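3-hydroxyacyl-CoA dehydrogenase type-2 (Mycobacterium avium, PDB 3PPI) probably catalyses the NAD-dependent oxidation of 3-hydroxyacyl-CoA to 3-oxoacyl-CoA, as a member of the short-chain dehydrogenase/reductase family. Local coordinates at residues 31-35 with 94-99. Residues are numbered along the deposited sequence; the frame is centred on the assembly and turned at random. Where two conformers were deposited one is given.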
loop_
_atom_site.group_PDB
_atom_site.type_symbol
_atom_site.label_atom_id
_atom_site.label_comp_id
_atom_site.label_asym_id
_atom_site.label_seq_id
_atom_site.Cartn_x
_atom_site.Cartn_y
_atom_site.Cartn_z
ATOM N N ALA A 31 -18.186 -31.018 -0.766
ATOM C CA ALA A 31 -18.420 -29.602 -0.453
ATOM C C ALA A 31 -19.229 -28.881 -1.531
ATOM O O ALA A 31 -19.337 -29.344 -2.675
ATOM C CB ALA A 31 -17.089 -28.888 -0.235
ATOM N N SER A 32 -19.794 -27.741 -1.139
ATOM C CA SER A 32 -20.505 -26.860 -2.053
ATOM C C SER A 32 -20.065 -25.407 -1.885
ATOM O O SER A 32 -19.437 -25.033 -0.880
ATOM C CB SER A 32 -22.012 -26.978 -1.854
ATOM O OG SER A 32 -22.363 -26.702 -0.512
ATOM N N ALA A 33 -20.422 -24.604 -2.884
ATOM C CA ALA A 33 -20.012 -23.215 -2.985
ATOM C C ALA A 33 -21.170 -22.374 -3.515
ATOM O O ALA A 33 -22.043 -22.882 -4.234
ATOM C CB ALA A 33 -18.832 -23.102 -3.905
ATOM N N ILE A 34 -21.181 -21.099 -3.144
ATOM C CA ILE A 34 -22.112 -20.108 -3.707
ATOM C C ILE A 34 -21.290 -19.065 -4.461
ATOM O O ILE A 34 -20.293 -18.555 -3.936
ATOM C CB ILE A 34 -22.920 -19.380 -2.598
ATOM C CG1 ILE A 34 -23.921 -20.319 -1.930
ATOM C CG2 ILE A 34 -23.681 -18.165 -3.168
ATOM C CD1 ILE A 34 -24.370 -19.820 -0.564
ATOM N N VAL A 35 -21.695 -18.739 -5.680
ATOM C CA VAL A 35 -21.059 -17.648 -6.410
ATOM C C VAL A 35 -22.079 -16.564 -6.666
ATOM O O VAL A 35 -23.053 -16.795 -7.402
ATOM C CB VAL A 35 -20.454 -18.126 -7.748
ATOM C CG1 VAL A 35 -19.800 -16.972 -8.489
ATOM C CG2 VAL A 35 -19.428 -19.255 -7.507
ATOM N N ALA A 94 -30.242 -19.064 -0.637
ATOM C CA ALA A 94 -29.115 -19.561 -1.423
ATOM C C ALA A 94 -28.252 -20.516 -0.585
ATOM O O ALA A 94 -27.758 -21.508 -1.089
ATOM C CB ALA A 94 -28.284 -18.399 -1.982
ATOM N N ILE A 95 -28.105 -20.212 0.701
ATOM C CA ILE A 95 -27.360 -21.054 1.633
ATOM C C ILE A 95 -28.026 -22.419 1.850
ATOM O O ILE A 95 -27.335 -23.451 1.871
ATOM C CB ILE A 95 -27.141 -20.327 2.975
ATOM C CG1 ILE A 95 -26.162 -19.176 2.766
ATOM C CG2 ILE A 95 -26.606 -21.266 4.037
ATOM C CD1 ILE A 95 -26.003 -18.249 3.974
ATOM N N GLU A 96 -29.353 -22.434 1.991
ATOM C CA GLU A 96 -30.080 -23.693 2.160
ATOM C C GLU A 96 -29.951 -24.557 0.902
ATOM O O GLU A 96 -29.779 -25.765 0.998
ATOM C CB GLU A 96 -31.557 -23.442 2.496
ATOM C CG GLU A 96 -31.797 -22.767 3.857
ATOM C CD GLU A 96 -31.438 -23.656 5.048
ATOM O OE1 GLU A 96 -32.048 -24.735 5.194
ATOM O OE2 GLU A 96 -30.563 -23.266 5.854
ATOM N N ALA A 97 -30.022 -23.937 -0.273
ATOM C CA ALA A 97 -29.843 -24.660 -1.535
ATOM C C ALA A 97 -28.429 -25.273 -1.646
ATOM O O ALA A 97 -28.282 -26.451 -1.965
ATOM C CB ALA A 97 -30.128 -23.754 -2.714
ATOM N N ALA A 98 -27.398 -24.484 -1.354
ATOM C CA ALA A 98 -26.018 -24.982 -1.351
ATOM C C ALA A 98 -25.819 -26.183 -0.431
ATOM O O ALA A 98 -25.087 -27.117 -0.772
ATOM C CB ALA A 98 -25.043 -23.861 -0.956
ATOM N N ASN A 99 -26.470 -26.157 0.730
ATOM C CA ASN A 99 -26.335 -27.235 1.711
ATOM C C ASN A 99 -27.116 -28.518 1.343
ATOM O O ASN A 99 -27.011 -29.524 2.040
ATOM C CB ASN A 99 -26.677 -26.739 3.129
ATOM C CG ASN A 99 -25.494 -26.060 3.811
ATOM O OD1 ASN A 99 -24.394 -26.611 3.855
ATOM N ND2 ASN A 99 -25.717 -24.864 4.353
#
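In the Rossmann fold of this short-chain dehydrogenase/reductase, Ser32 and Ile34 of the first strand pack against Ala94, Ile95 and Ala98 of helix 88-98. The strand, 31-36, lies inside the parallel sheet between strands 56-61 and 103-109. The helix covers one face of that sheet and leads into strand 103-109. Strand segment 31-35 and helix segment 94-98 run roughly antiparallel, at 151°, with their axes 8.5 Å apart at closest approach. Alternation along the strand turns Ser32 and Ile34 to the helix.

Ile34 makes the apolar part of the contact. Its CG1 stands beside the backbone N and the chain is extended beyond it, which carries CD1 out to the helix. Along the way, CG1 packs on CB of Ala98 at 3.8 Å. CD1 reaches CG1 of Ile95, also at 3.8 Å, and the two isoleucine side chains cross at a slant. CD1 also lies 3.8 Å from the backbone O of Ala94. That oxygen already accepts the helix bond from Ala98 N. Leu104 of the neighbouring strand and Val151 of helix 130-156 touch both isoleucines, so the pair is part of a larger hydrophobic layer.

The polar part lies at the C-terminal end of the helix. Asn99, which follows Ala98, is tied by OD1 to the backbone N of Leu104. Ser32 OG sits between its own backbone N and carbonyl carbon (chi1 57°). From there it donates a hydrogen bond of 2.8 Å to the backbone O of Ala98. The hydroxyl approaches from above the carbonyl plane, with a C=O...OG angle of 116°.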